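Local coordinates for protein Baccell_00875 (Bacteroides cellulosilyticus DSM 14838, PDB 5NO8) that probably acts as a polysaccharide lyase that removes L-rhamnose linked to glucuronic acid from the capped side chains of arabinogalactan proteins, at residues D150-A155 and I179-F184; G171-V176 and F320-N325; C286-N291 and V295-E300; R570-L575 and G619-Y624. One frame throughout, in Å; residues are numbered along the deposited sequence.

From the N terminus, contact 1 opens first, at 150-155. Contact 2 opens at 171-176, before contact 1 closes at 179-184, so the two cross along the chain and share strand 175-180. Contact 3 is a short hairpin, 286-291 with 295-300. It lies wholly within the long loop that contact 2 closes at 320-325. Contacts 2 and 3 meet in one sheet, where Tyr321 N probably bonds to Thr287 O. Contact 4 comes last, 570-575 with 619-624, in the helical part. It touches contact 1, because Asp183 and Gly182 pack on Pro573 and Val574. Together the contacts tie two beta sheets to each other and the first of them to the helices.

Contact 1. Residues D150-A155 and I179-F184; sequences DNYPDA and IRMGDF
A Met-aromatic contact between Met181 and Tyr152 joins the loop before helix 155-161 to the type I turn Arg180-Asp183 that ends strand 175-180. Met181 alone makes the contact from its segment. Its chain is extended beyond CG (chi2 -174°), and this carries the thioether across to the loop. SD lies at the edge of the Tyr152 ring, 5.2 Å from the ring centroid and 4.0 Å from CE1. The methyl CE goes further and comes to the same ring obliquely, 3.6 Å from Tyr152 CE1. CE also rests 3.5 Å from Asn151 O, a buried carbonyl oxygen with no hydrogen-bond partner in the model. Asp150 OD1 lies 3.7 Å from Met181 CE, while OD2 of the same carboxylate forms a salt bridge with Arg215. The two side chains, Tyr152 and Met181, cross at about a right angle. Replacing Tyr152 by an alanine would probably open a gap beside the Met181 thioether and leave the end of that side chain freer to shift. Tyr152 also meets the ring of His594. Met181 touches Cys158 of helix 155-161 and His164 of strand 163-168, so the contact sits where this loop, helix and sheet edge come together.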
loop_
_atom_site.group_PDB
_atom_site.type_symbol
_atom_site.label_atom_id
_atom_site.label_comp_id
_atom_site.label_asym_id
_atom_site.label_seq_id
_atom_site.Cartn_x
_atom_site.Cartn_y
_atom_site.Cartn_z
ATOM N N ASP A 150 -2.370 -4.245 13.669
ATOM C CA ASP A 150 -2.258 -4.403 12.224
ATOM C C ASP A 150 -1.057 -5.305 11.988
ATOM O O ASP A 150 0.112 -4.872 11.948
ATOM C CB ASP A 150 -2.090 -3.043 11.532
ATOM C CG ASP A 150 -2.196 -3.127 10.006
ATOM O OD1 ASP A 150 -1.898 -4.206 9.408
ATOM O OD2 ASP A 150 -2.601 -2.102 9.388
ATOM N N ASN A 151 -1.340 -6.596 11.888
ATOM C CA ASN A 151 -0.307 -7.594 11.679
ATOM C C ASN A 151 -0.962 -8.889 11.167
ATOM O O ASN A 151 -2.184 -8.983 11.129
ATOM C CB ASN A 151 0.513 -7.807 12.962
ATOM C CG ASN A 151 -0.358 -7.987 14.178
ATOM O OD1 ASN A 151 -0.985 -9.031 14.316
ATOM N ND2 ASN A 151 -0.422 -6.954 15.058
ATOM N N TYR A 152 -0.127 -9.829 10.744
ATOM C CA TYR A 152 -0.531 -10.966 9.940
ATOM C C TYR A 152 -0.077 -12.282 10.569
ATOM O O TYR A 152 0.790 -12.952 10.018
ATOM C CB TYR A 152 0.096 -10.854 8.546
ATOM C CG TYR A 152 -0.257 -9.618 7.729
ATOM C CD1 TYR A 152 -1.563 -9.117 7.688
ATOM C CD2 TYR A 152 0.710 -9.016 6.913
ATOM C CE1 TYR A 152 -1.887 -7.999 6.902
ATOM C CE2 TYR A 152 0.396 -7.918 6.118
ATOM C CZ TYR A 152 -0.881 -7.399 6.119
ATOM O OH TYR A 152 -1.184 -6.285 5.311
ATOM N N PRO A 153 -0.650 -12.660 11.717
ATOM C CA PRO A 153 -0.248 -13.946 12.336
ATOM C C PRO A 153 -0.687 -15.153 11.490
ATOM O O PRO A 153 0.097 -16.061 11.289
ATOM C CB PRO A 153 -0.965 -13.924 13.692
ATOM C CG PRO A 153 -2.129 -13.005 13.486
ATOM C CD PRO A 153 -1.672 -11.964 12.518
ATOM N N ASP A 154 -1.916 -15.135 10.986
ATOM C CA ASP A 154 -2.461 -16.168 10.084
ATOM C C ASP A 154 -3.805 -15.669 9.554
ATOM O O ASP A 154 -4.371 -14.730 10.126
ATOM C CB ASP A 154 -2.616 -17.531 10.782
ATOM C CG ASP A 154 -3.500 -17.481 12.019
ATOM O OD1 ASP A 154 -4.724 -17.266 11.920
ATOM O OD2 ASP A 154 -2.971 -17.724 13.116
ATOM N N ALA A 155 -4.323 -16.286 8.489
ATOM C CA ALA A 155 -5.558 -15.812 7.862
ATOM C C ALA A 155 -6.765 -15.761 8.802
ATOM O O ALA A 155 -7.547 -14.824 8.757
ATOM C CB ALA A 155 -5.886 -16.623 6.609
ATOM N N ILE A 179 -10.116 -0.959 9.750
ATOM C CA ILE A 179 -11.101 -1.878 9.189
ATOM C C ILE A 179 -10.692 -3.301 9.513
ATOM O O ILE A 179 -9.615 -3.743 9.147
ATOM C CB ILE A 179 -11.224 -1.676 7.666
ATOM C CG1 ILE A 179 -11.673 -0.249 7.331
ATOM C CG2 ILE A 179 -12.164 -2.698 7.055
ATOM C CD1 ILE A 179 -13.021 0.160 7.870
ATOM N N ARG A 180 -11.530 -4.015 10.246
ATOM C CA ARG A 180 -11.271 -5.417 10.530
ATOM C C ARG A 180 -11.026 -6.148 9.221
ATOM O O ARG A 180 -11.743 -5.929 8.240
ATOM C CB ARG A 180 -12.449 -6.054 11.275
ATOM C CG ARG A 180 -12.139 -7.418 11.884
ATOM C CD ARG A 180 -13.446 -8.092 12.273
ATOM N NE ARG A 180 -14.281 -7.233 13.113
ATOM C CZ ARG A 180 -14.390 -7.275 14.441
ATOM N NH1 ARG A 180 -13.749 -8.172 15.173
ATOM N NH2 ARG A 180 -15.171 -6.399 15.043
ATOM N N MET A 181 -9.999 -6.979 9.186
ATOM C CA MET A 181 -9.494 -7.487 7.901
ATOM C C MET A 181 -10.520 -8.350 7.147
ATOM O O MET A 181 -10.580 -8.318 5.907
ATOM C CB MET A 181 -8.152 -8.197 8.056
ATOM C CG MET A 181 -7.033 -7.300 8.591
ATOM S SD MET A 181 -5.461 -8.137 8.580
ATOM C CE MET A 181 -4.374 -6.891 9.279
ATOM N N GLY A 182 -11.369 -9.055 7.885
ATOM C CA GLY A 182 -12.480 -9.809 7.274
ATOM C C GLY A 182 -13.680 -8.984 6.881
ATOM O O GLY A 182 -14.668 -9.531 6.423
ATOM N N ASP A 183 -13.626 -7.677 7.119
ATOM C CA ASP A 183 -14.707 -6.742 6.849
ATOM C C ASP A 183 -15.915 -6.851 7.768
ATOM O O ASP A 183 -16.897 -6.161 7.542
ATOM C CB ASP A 183 -15.158 -6.774 5.375
ATOM C CG ASP A 183 -15.910 -5.510 4.965
ATOM O OD1 ASP A 183 -15.391 -4.408 5.219
ATOM O OD2 ASP A 183 -17.016 -5.619 4.411
ATOM N N PHE A 184 -15.845 -7.658 8.827
ATOM C CA PHE A 184 -16.989 -7.803 9.726
ATOM C C PHE A 184 -17.024 -6.595 10.666
ATOM O O PHE A 184 -16.003 -6.232 11.234
ATOM C CB PHE A 184 -16.891 -9.072 10.572
ATOM C CG PHE A 184 -16.646 -10.320 9.778
ATOM C CD1 PHE A 184 -17.637 -10.833 8.953
ATOM C CD2 PHE A 184 -15.419 -10.987 9.859
ATOM C CE1 PHE A 184 -17.412 -11.993 8.213
ATOM C CE2 PHE A 184 -15.192 -12.142 9.124
ATOM C CZ PHE A 184 -16.188 -12.645 8.303
#

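Contact 2. Residues G171-V176 and F320-N325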
loop_
_atom_site.group_PDB
_atom_site.type_symbol
_atom_site.label_atom_id
_atom_site.label_comp_id
_atom_site.label_asym_id
_atom_site.label_seq_id
_atom_site.Cartn_x
_atom_site.Cartn_y
_atom_site.Cartn_z
ATOM N N GLY A 171 -3.466 16.684 9.272
ATOM C CA GLY A 171 -3.382 17.896 10.102
ATOM C C GLY A 171 -4.538 17.950 11.093
ATOM O O GLY A 171 -4.736 17.007 11.874
ATOM N N SER A 172 -5.313 19.041 11.048
ATOM C CA SER A 172 -6.476 19.206 11.926
ATOM C C SER A 172 -7.569 18.209 11.624
ATOM O O SER A 172 -8.410 17.970 12.485
ATOM C CB SER A 172 -7.067 20.621 11.847
ATOM O OG SER A 172 -6.065 21.611 12.034
ATOM N N ALA A 173 -7.565 17.657 10.406
ATOM C CA ALA A 173 -8.569 16.691 9.968
ATOM C C ALA A 173 -7.963 15.316 9.792
ATOM O O ALA A 173 -8.441 14.499 8.993
ATOM C CB ALA A 173 -9.183 17.163 8.676
ATOM N N ALA A 174 -6.909 15.038 10.565
ATOM C CA ALA A 174 -6.308 13.726 10.559
ATOM C C ALA A 174 -7.271 12.679 11.133
ATOM O O ALA A 174 -8.158 12.988 11.903
ATOM C CB ALA A 174 -5.020 13.744 11.356
ATOM N N TYR A 175 -7.063 11.425 10.741
ATOM C CA TYR A 175 -7.861 10.330 11.220
ATOM C C TYR A 175 -7.146 8.998 11.044
ATOM O O TYR A 175 -6.154 8.884 10.344
ATOM C CB TYR A 175 -9.235 10.303 10.530
ATOM C CG TYR A 175 -9.214 10.036 9.044
ATOM C CD1 TYR A 175 -8.947 8.764 8.530
ATOM C CD2 TYR A 175 -9.446 11.062 8.144
ATOM C CE1 TYR A 175 -8.925 8.532 7.177
ATOM C CE2 TYR A 175 -9.461 10.828 6.794
ATOM C CZ TYR A 175 -9.203 9.557 6.321
ATOM O OH TYR A 175 -9.158 9.335 4.976
ATOM N N VAL A 176 -7.706 7.982 11.692
ATOM C CA VAL A 176 -7.387 6.598 11.421
ATOM C C VAL A 176 -8.706 5.825 11.267
ATOM O O VAL A 176 -9.611 5.930 12.104
ATOM C CB VAL A 176 -6.520 5.933 12.509
ATOM C CG1 VAL A 176 -6.190 4.518 12.095
ATOM C CG2 VAL A 176 -5.223 6.700 12.782
ATOM N N PHE A 320 -6.236 23.522 2.786
ATOM C CA PHE A 320 -7.397 24.304 3.228
ATOM C C PHE A 320 -7.172 24.835 4.645
ATOM O O PHE A 320 -6.652 24.137 5.508
ATOM C CB PHE A 320 -8.671 23.477 3.223
ATOM C CG PHE A 320 -9.169 23.156 1.860
ATOM C CD1 PHE A 320 -10.012 24.022 1.186
ATOM C CD2 PHE A 320 -8.775 21.985 1.234
ATOM C CE1 PHE A 320 -10.456 23.732 -0.090
ATOM C CE2 PHE A 320 -9.222 21.682 -0.034
ATOM C CZ PHE A 320 -10.064 22.548 -0.704
ATOM N N TYR A 321 -7.591 26.078 4.867
ATOM C CA TYR A 321 -7.455 26.748 6.154
ATOM C C TYR A 321 -8.847 27.201 6.506
ATOM O O TYR A 321 -9.534 27.795 5.659
ATOM C CB TYR A 321 -6.526 27.953 6.064
ATOM C CG TYR A 321 -5.135 27.577 5.648
ATOM C CD1 TYR A 321 -4.179 27.178 6.588
ATOM C CD2 TYR A 321 -4.794 27.546 4.304
ATOM C CE1 TYR A 321 -2.908 26.801 6.187
ATOM C CE2 TYR A 321 -3.535 27.160 3.908
ATOM C CZ TYR A 321 -2.612 26.794 4.842
ATOM O OH TYR A 321 -1.385 26.399 4.405
ATOM N N TYR A 322 -9.301 26.899 7.720
ATOM C CA TYR A 322 -10.720 27.070 8.073
ATOM C C TYR A 322 -10.892 27.205 9.585
ATOM O O TYR A 322 -10.035 26.797 10.363
ATOM C CB TYR A 322 -11.617 25.932 7.515
ATOM C CG TYR A 322 -11.181 24.562 7.935
ATOM C CD1 TYR A 322 -10.070 23.957 7.341
ATOM C CD2 TYR A 322 -11.838 23.873 8.939
ATOM C CE1 TYR A 322 -9.616 22.717 7.769
ATOM C CE2 TYR A 322 -11.418 22.626 9.342
ATOM C CZ TYR A 322 -10.296 22.051 8.753
ATOM O OH TYR A 322 -9.830 20.811 9.216
ATOM N N ASN A 323 -12.017 27.806 9.969
ATOM C CA ASN A 323 -12.435 27.899 11.387
ATOM C C ASN A 323 -11.368 28.477 12.317
ATOM O O ASN A 323 -11.109 27.973 13.419
ATOM C CB ASN A 323 -12.961 26.532 11.884
ATOM C CG ASN A 323 -14.212 26.071 11.150
ATOM O OD1 ASN A 323 -14.711 24.953 11.372
ATOM N ND2 ASN A 323 -14.698 26.881 10.257
ATOM N N GLY A 324 -10.692 29.496 11.823
ATOM C CA GLY A 324 -9.725 30.250 12.612
ATOM C C GLY A 324 -8.341 29.661 12.666
ATOM O O GLY A 324 -7.379 30.366 12.405
ATOM N N ASN A 325 -8.221 28.396 13.076
ATOM C CA ASN A 325 -6.914 27.806 13.284
ATOM C C ASN A 325 -6.764 26.362 12.787
ATOM O O ASN A 325 -5.848 25.658 13.216
ATOM C CB ASN A 325 -6.576 27.887 14.778
ATOM C CG ASN A 325 -7.427 26.960 15.636
ATOM O OD1 ASN A 325 -8.490 26.506 15.248
ATOM N ND2 ASN A 325 -6.932 26.671 16.825
HETATM O O HOH W 1 -5.501 22.571 14.477
HETATM O O HOH W 2 -10.997 19.476 11.118
#
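Tyr322 brings its hydroxyl end over the methyl of Ala173 and the CB of Ser172. OH is 3.7 Å from Ala173 CB and 3.8 Å from Ser172 CB. The ring reaches this point with CG between the backbone N and the carbonyl carbon (chi1 56°). No direct hydrogen bond joins the two segments; two waters bridge them, each with one weak bond. Water 2 lies in the plane of the Tyr322 ring, at its edge, and is held by Tyr322 OH at 2.6 Å. Its weak bond goes to Ser172 O, 3.3 Å away. Water 1 binds Ser172 OG at 2.7 Å and makes its weak bond to Asn325 O at 3.4 Å. The Ser172 hydroxyl has a further partner in Gln327 N, and the backbone of Ser172 is bonded to Gln327 too. Ser172 is thus linked to Asn325 weakly through water and to strand 326-335 directly. Ala173 and Tyr322 both also touch Thr328 of that strand. This is an interface between two sheets: the type I turn Gly171-Ala174, between strands 163-168 and 175-180, docks on the hairpin 314-322/326-335 through the Tyr322 hydroxyl end, bridging waters and the direct Ser172-Gln327 bonds.

Contact 3. Residues C286-N291 and V295-E300; sequences CTAKMN and VPVKQE
Val295 O and Ala288 N are joined through water 3. The water donates to Val295 O at 2.7 Å, the shortest polar bond of the contact, and accepts from Ala288 N at 3.0 Å. The setting is a beta hairpin, strands 287-290 and 293-300, at the surface of the protein. The direct backbone bond next to the water is Val295 N to Ala288 O, 3.1 Å long and nearly straight at the hydrogen (168°). One direct bond and one water-mediated link thus join Ala288 and Val295. Apolar side chains hold the two strands beside these bonds. Ala288 CB touches both valines. Val295 reaches it with CG2 at 3.9 Å and turns its other branch, CG1, to Met290 CB at 3.8 Å. Beyond CB, the Met290 side chain leads away from this strand and touches Val316 and Phe318. These belong to strand 314-322, which pairs with 287-290 on its other side. Farther along, Val297 CG1 stands 4.4 Å from Cys286 SG, a looser touch. With CG1 anti to the backbone N (chi1 174°), the other branch of Val297 is left to face Ala288. CG2 comes at the Ala288 methyl from the side: Val297 CG2 to Ala288 CB is 3.4 Å, tighter than usual van der Waals contact.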
loop_
_atom_site.group_PDB
_atom_site.type_symbol
_atom_site.label_atom_id
_atom_site.label_comp_id
_atom_site.label_asym_id
_atom_site.label_seq_id
_atom_site.Cartn_x
_atom_site.Cartn_y
_atom_site.Cartn_z
ATOM N N CYS A 286 -12.959 30.083 5.124
ATOM C CA CYS A 286 -12.207 29.013 4.467
ATOM C C CYS A 286 -11.391 29.594 3.328
ATOM O O CYS A 286 -11.944 30.301 2.487
ATOM C CB CYS A 286 -13.129 27.954 3.919
ATOM S SG CYS A 286 -12.202 26.569 3.197
ATOM N N THR A 287 -10.081 29.360 3.344
ATOM C CA THR A 287 -9.185 29.789 2.276
ATOM C C THR A 287 -8.359 28.577 1.865
ATOM O O THR A 287 -8.342 27.540 2.560
ATOM C CB THR A 287 -8.201 30.901 2.714
ATOM O OG1 THR A 287 -7.476 30.489 3.878
ATOM C CG2 THR A 287 -8.930 32.215 2.994
ATOM N N ALA A 288 -7.685 28.699 0.740
ATOM C CA ALA A 288 -6.881 27.610 0.233
ATOM C C ALA A 288 -5.589 28.064 -0.366
ATOM O O ALA A 288 -5.454 29.217 -0.782
ATOM C CB ALA A 288 -7.656 26.821 -0.792
ATOM N N LYS A 289 -4.637 27.133 -0.437
ATOM C CA LYS A 289 -3.363 27.364 -1.102
ATOM C C LYS A 289 -2.996 26.164 -1.979
ATOM O O LYS A 289 -3.423 25.035 -1.712
ATOM C CB LYS A 289 -2.245 27.623 -0.106
ATOM C CG LYS A 289 -2.406 28.891 0.712
ATOM C CD LYS A 289 -1.266 29.155 1.690
ATOM C CE LYS A 289 -1.647 30.307 2.640
ATOM N NZ LYS A 289 -0.495 30.608 3.548
ATOM N N MET A 290 -2.252 26.446 -3.041
ATOM C CA MET A 290 -1.713 25.445 -3.945
ATOM C C MET A 290 -0.206 25.619 -3.910
ATOM O O MET A 290 0.292 26.687 -4.300
ATOM C CB MET A 290 -2.236 25.686 -5.360
ATOM C CG MET A 290 -1.748 24.723 -6.380
ATOM S SD MET A 290 -2.568 25.164 -7.951
ATOM C CE MET A 290 -1.591 24.103 -8.971
ATOM N N ASN A 291 0.522 24.609 -3.435
ATOM C CA ASN A 291 1.971 24.766 -3.142
ATOM C C ASN A 291 2.308 26.091 -2.418
ATOM O O ASN A 291 3.224 26.810 -2.789
ATOM C CB ASN A 291 2.782 24.618 -4.427
ATOM C CG ASN A 291 2.797 23.204 -4.928
ATOM O OD1 ASN A 291 2.489 22.278 -4.175
ATOM N ND2 ASN A 291 3.216 23.017 -6.182
ATOM N N VAL A 295 -5.087 30.446 -3.568
ATOM C CA VAL A 295 -5.955 30.240 -4.715
ATOM C C VAL A 295 -7.401 30.464 -4.293
ATOM O O VAL A 295 -7.738 30.244 -3.138
ATOM C CB VAL A 295 -5.831 28.829 -5.304
ATOM C CG1 VAL A 295 -4.467 28.660 -5.951
ATOM C CG2 VAL A 295 -6.084 27.756 -4.254
ATOM N N PRO A 296 -8.264 30.883 -5.229
ATOM C CA PRO A 296 -9.659 31.173 -4.833
ATOM C C PRO A 296 -10.435 29.932 -4.413
ATOM O O PRO A 296 -10.196 28.856 -4.949
ATOM C CB PRO A 296 -10.278 31.804 -6.093
ATOM C CG PRO A 296 -9.312 31.623 -7.194
ATOM C CD PRO A 296 -7.998 31.140 -6.655
ATOM N N VAL A 297 -11.319 30.083 -3.431
ATOM C CA VAL A 297 -12.222 29.022 -2.992
ATOM C C VAL A 297 -13.648 29.477 -3.258
ATOM O O VAL A 297 -13.979 30.632 -3.009
ATOM C CB VAL A 297 -12.087 28.763 -1.467
ATOM C CG1 VAL A 297 -13.131 27.769 -0.974
ATOM C CG2 VAL A 297 -10.693 28.274 -1.116
ATOM N N LYS A 298 -14.481 28.565 -3.735
ATOM C CA LYS A 298 -15.931 28.814 -3.839
ATOM C C LYS A 298 -16.593 28.039 -2.721
ATOM O O LYS A 298 -16.270 26.868 -2.507
ATOM C CB LYS A 298 -16.464 28.295 -5.178
ATOM N N GLN A 299 -17.510 28.680 -2.002
ATOM C CA GLN A 299 -18.256 28.029 -0.936
ATOM C C GLN A 299 -19.728 27.935 -1.346
ATOM O O GLN A 299 -20.328 28.941 -1.743
ATOM C CB GLN A 299 -18.129 28.797 0.370
ATOM C CG GLN A 299 -18.782 28.064 1.534
ATOM C CD GLN A 299 -18.474 28.669 2.879
ATOM O OE1 GLN A 299 -18.096 27.962 3.818
ATOM N NE2 GLN A 299 -18.663 29.973 2.998
ATOM N N GLU A 300 -20.274 26.728 -1.277
ATOM C CA GLU A 300 -21.692 26.454 -1.530
ATOM C C GLU A 300 -22.183 25.616 -0.360
ATOM O O GLU A 300 -22.019 24.391 -0.356
ATOM C CB GLU A 300 -21.851 25.664 -2.825
ATOM C CG GLU A 300 -21.429 26.416 -4.078
ATOM C CD GLU A 300 -21.389 25.549 -5.330
ATOM O OE1 GLU A 300 -21.449 24.296 -5.235
ATOM O OE2 GLU A 300 -21.270 26.135 -6.427
HETATM O O HOH W 3 -8.379 31.223 -0.680
#

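Contact 4. Residues R570-L575 and G619-Y624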
loop_
_atom_site.group_PDB
_atom_site.type_symbol
_atom_site.label_atom_id
_atom_site.label_comp_id
_atom_site.label_asym_id
_atom_site.label_seq_id
_atom_site.Cartn_x
_atom_site.Cartn_y
_atom_site.Cartn_z
ATOM N N ARG A 570 -18.118 -12.684 -2.870
ATOM C CA ARG A 570 -17.860 -12.945 -1.447
ATOM C C ARG A 570 -16.517 -12.350 -0.988
ATOM O O ARG A 570 -16.423 -11.849 0.129
ATOM C CB ARG A 570 -17.892 -14.457 -1.107
ATOM C CG ARG A 570 -19.301 -15.003 -0.885
ATOM C CD ARG A 570 -19.280 -16.423 -0.288
ATOM N NE ARG A 570 -18.786 -17.405 -1.254
ATOM C CZ ARG A 570 -19.517 -17.977 -2.220
ATOM N NH1 ARG A 570 -20.815 -17.696 -2.364
ATOM N NH2 ARG A 570 -18.942 -18.844 -3.049
ATOM N N GLN A 571 -15.498 -12.432 -1.836
ATOM C CA GLN A 571 -14.149 -12.007 -1.467
ATOM C C GLN A 571 -13.878 -10.514 -1.681
ATOM O O GLN A 571 -12.945 -9.980 -1.075
ATOM C CB GLN A 571 -13.104 -12.845 -2.174
ATOM C CG GLN A 571 -13.099 -14.309 -1.715
ATOM C CD GLN A 571 -11.853 -15.071 -2.113
ATOM O OE1 GLN A 571 -10.775 -14.487 -2.281
ATOM N NE2 GLN A 571 -11.983 -16.401 -2.264
ATOM N N MET A 572 -14.685 -9.842 -2.495
ATOM C CA MET A 572 -14.414 -8.423 -2.830
ATOM C C MET A 572 -14.280 -7.520 -1.606
ATOM O O MET A 572 -13.348 -6.738 -1.578
ATOM C CB MET A 572 -15.450 -7.842 -3.791
ATOM C CG MET A 572 -15.241 -8.286 -5.225
ATOM S SD MET A 572 -13.817 -7.493 -6.005
ATOM C CE MET A 572 -14.495 -5.866 -6.231
ATOM N N PRO A 573 -15.187 -7.632 -0.601
ATOM C CA PRO A 573 -15.066 -6.757 0.583
ATOM C C PRO A 573 -13.782 -6.975 1.384
ATOM O O PRO A 573 -13.239 -6.023 1.973
ATOM C CB PRO A 573 -16.301 -7.108 1.420
ATOM C CG PRO A 573 -17.256 -7.720 0.447
ATOM C CD PRO A 573 -16.375 -8.499 -0.475
ATOM N N VAL A 574 -13.295 -8.206 1.401
ATOM C CA VAL A 574 -12.041 -8.547 2.022
ATOM C C VAL A 574 -10.860 -7.896 1.273
ATOM O O VAL A 574 -9.923 -7.366 1.901
ATOM C CB VAL A 574 -11.928 -10.088 2.177
ATOM C CG1 VAL A 574 -10.558 -10.518 2.613
ATOM C CG2 VAL A 574 -12.984 -10.580 3.168
ATOM N N LEU A 575 -10.928 -7.869 -0.058
ATOM C CA LEU A 575 -9.899 -7.181 -0.833
ATOM C C LEU A 575 -9.959 -5.669 -0.663
ATOM O O LEU A 575 -8.907 -4.997 -0.544
ATOM C CB LEU A 575 -10.031 -7.505 -2.324
ATOM C CG LEU A 575 -8.998 -6.830 -3.219
ATOM C CD1 LEU A 575 -7.615 -7.205 -2.790
ATOM C CD2 LEU A 575 -9.195 -7.231 -4.666
ATOM N N GLY A 619 -6.390 -3.089 -8.879
ATOM C CA GLY A 619 -6.868 -2.442 -10.095
ATOM C C GLY A 619 -7.294 -3.469 -11.139
ATOM O O GLY A 619 -8.342 -3.322 -11.720
ATOM N N ALA A 620 -6.459 -4.476 -11.377
ATOM C CA ALA A 620 -6.816 -5.547 -12.310
ATOM C C ALA A 620 -8.119 -6.227 -11.908
ATOM O O ALA A 620 -9.007 -6.430 -12.741
ATOM C CB ALA A 620 -5.710 -6.552 -12.428
ATOM N N VAL A 621 -8.252 -6.538 -10.616
ATOM C CA VAL A 621 -9.462 -7.126 -10.091
ATOM C C VAL A 621 -10.681 -6.269 -10.356
ATOM O O VAL A 621 -11.733 -6.793 -10.760
ATOM C CB VAL A 621 -9.350 -7.402 -8.571
ATOM C CG1 VAL A 621 -10.722 -7.742 -7.966
ATOM C CG2 VAL A 621 -8.339 -8.501 -8.308
ATOM N N TYR A 622 -10.578 -4.958 -10.094
ATOM C CA TYR A 622 -11.685 -4.049 -10.305
ATOM C C TYR A 622 -12.069 -3.983 -11.782
ATOM O O TYR A 622 -13.255 -3.930 -12.099
ATOM C CB TYR A 622 -11.357 -2.635 -9.821
ATOM C CG TYR A 622 -11.217 -2.451 -8.335
ATOM C CD1 TYR A 622 -11.631 -3.443 -7.422
ATOM C CD2 TYR A 622 -10.680 -1.274 -7.819
ATOM C CE1 TYR A 622 -11.524 -3.240 -6.058
ATOM C CE2 TYR A 622 -10.567 -1.083 -6.452
ATOM C CZ TYR A 622 -11.009 -2.059 -5.586
ATOM O OH TYR A 622 -10.869 -1.888 -4.223
ATOM N N TYR A 623 -11.060 -3.994 -12.650
ATOM C CA TYR A 623 -11.254 -4.056 -14.117
ATOM C C TYR A 623 -12.032 -5.322 -14.525
ATOM O O TYR A 623 -13.057 -5.242 -15.235
ATOM C CB TYR A 623 -9.895 -3.958 -14.813
ATOM C CG TYR A 623 -9.834 -4.465 -16.231
ATOM C CD1 TYR A 623 -10.242 -3.663 -17.301
ATOM C CD2 TYR A 623 -9.324 -5.725 -16.507
ATOM C CE1 TYR A 623 -10.172 -4.135 -18.612
ATOM C CE2 TYR A 623 -9.248 -6.205 -17.793
ATOM C CZ TYR A 623 -9.684 -5.417 -18.833
ATOM O OH TYR A 623 -9.594 -5.930 -20.101
ATOM N N TYR A 624 -11.585 -6.469 -14.038
ATOM C CA TYR A 624 -12.287 -7.724 -14.355
ATOM C C TYR A 624 -13.681 -7.758 -13.741
ATOM O O TYR A 624 -14.623 -8.251 -14.367
ATOM C CB TYR A 624 -11.504 -8.950 -13.907
ATOM C CG TYR A 624 -10.231 -9.235 -14.656
ATOM C CD1 TYR A 624 -10.238 -9.440 -16.030
ATOM C CD2 TYR A 624 -9.017 -9.340 -13.993
ATOM C CE1 TYR A 624 -9.083 -9.712 -16.721
ATOM C CE2 TYR A 624 -7.857 -9.622 -14.672
ATOM C CZ TYR A 624 -7.900 -9.797 -16.052
ATOM O OH TYR A 624 -6.760 -10.075 -16.725
#
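The Tyr622 ring takes the methyl of Met572 at an oblique angle. Met572 CE is 3.9 Å from Tyr622 CD1 and 4.0 Å from CE1. Tyr634 of helix 632-644 meets the same ring in a T-shaped stack. Within 619-624 two other rings pack together, away from this contact: Tyr623 CD2 stands 3.8 Å above one face of Tyr624, offset toward its rim, and Ala620 O lies at the edge of Tyr623. The Met572 chain bends twice (chi2 and chi3 both -73°), which lays SD alongside Val621, 3.7 Å from CG1, and turns CE to the tyrosine. Leu575 and Val621 reach toward each other tip to tip, with Leu575 CD2 3.7 Å from Val621 CG1. That one branch of Val621 thus touches both a sulfur and a leucine methyl. The helices run roughly antiparallel, at 147°, and their short axes come no closer than 11.9 Å. Helix 570-575 is kinked at Pro573, whose N has no hydrogen to give to the turn before. Val621 also touches Ile549, so this is helix-helix packing in the helical part of the chain, with helices 542-559 and 632-644 beside it. No hydrogen bond or charge crosses this contact; cohesion here rests on the fit of sulfur, methyl and ring, without the directional hold of polar bonds.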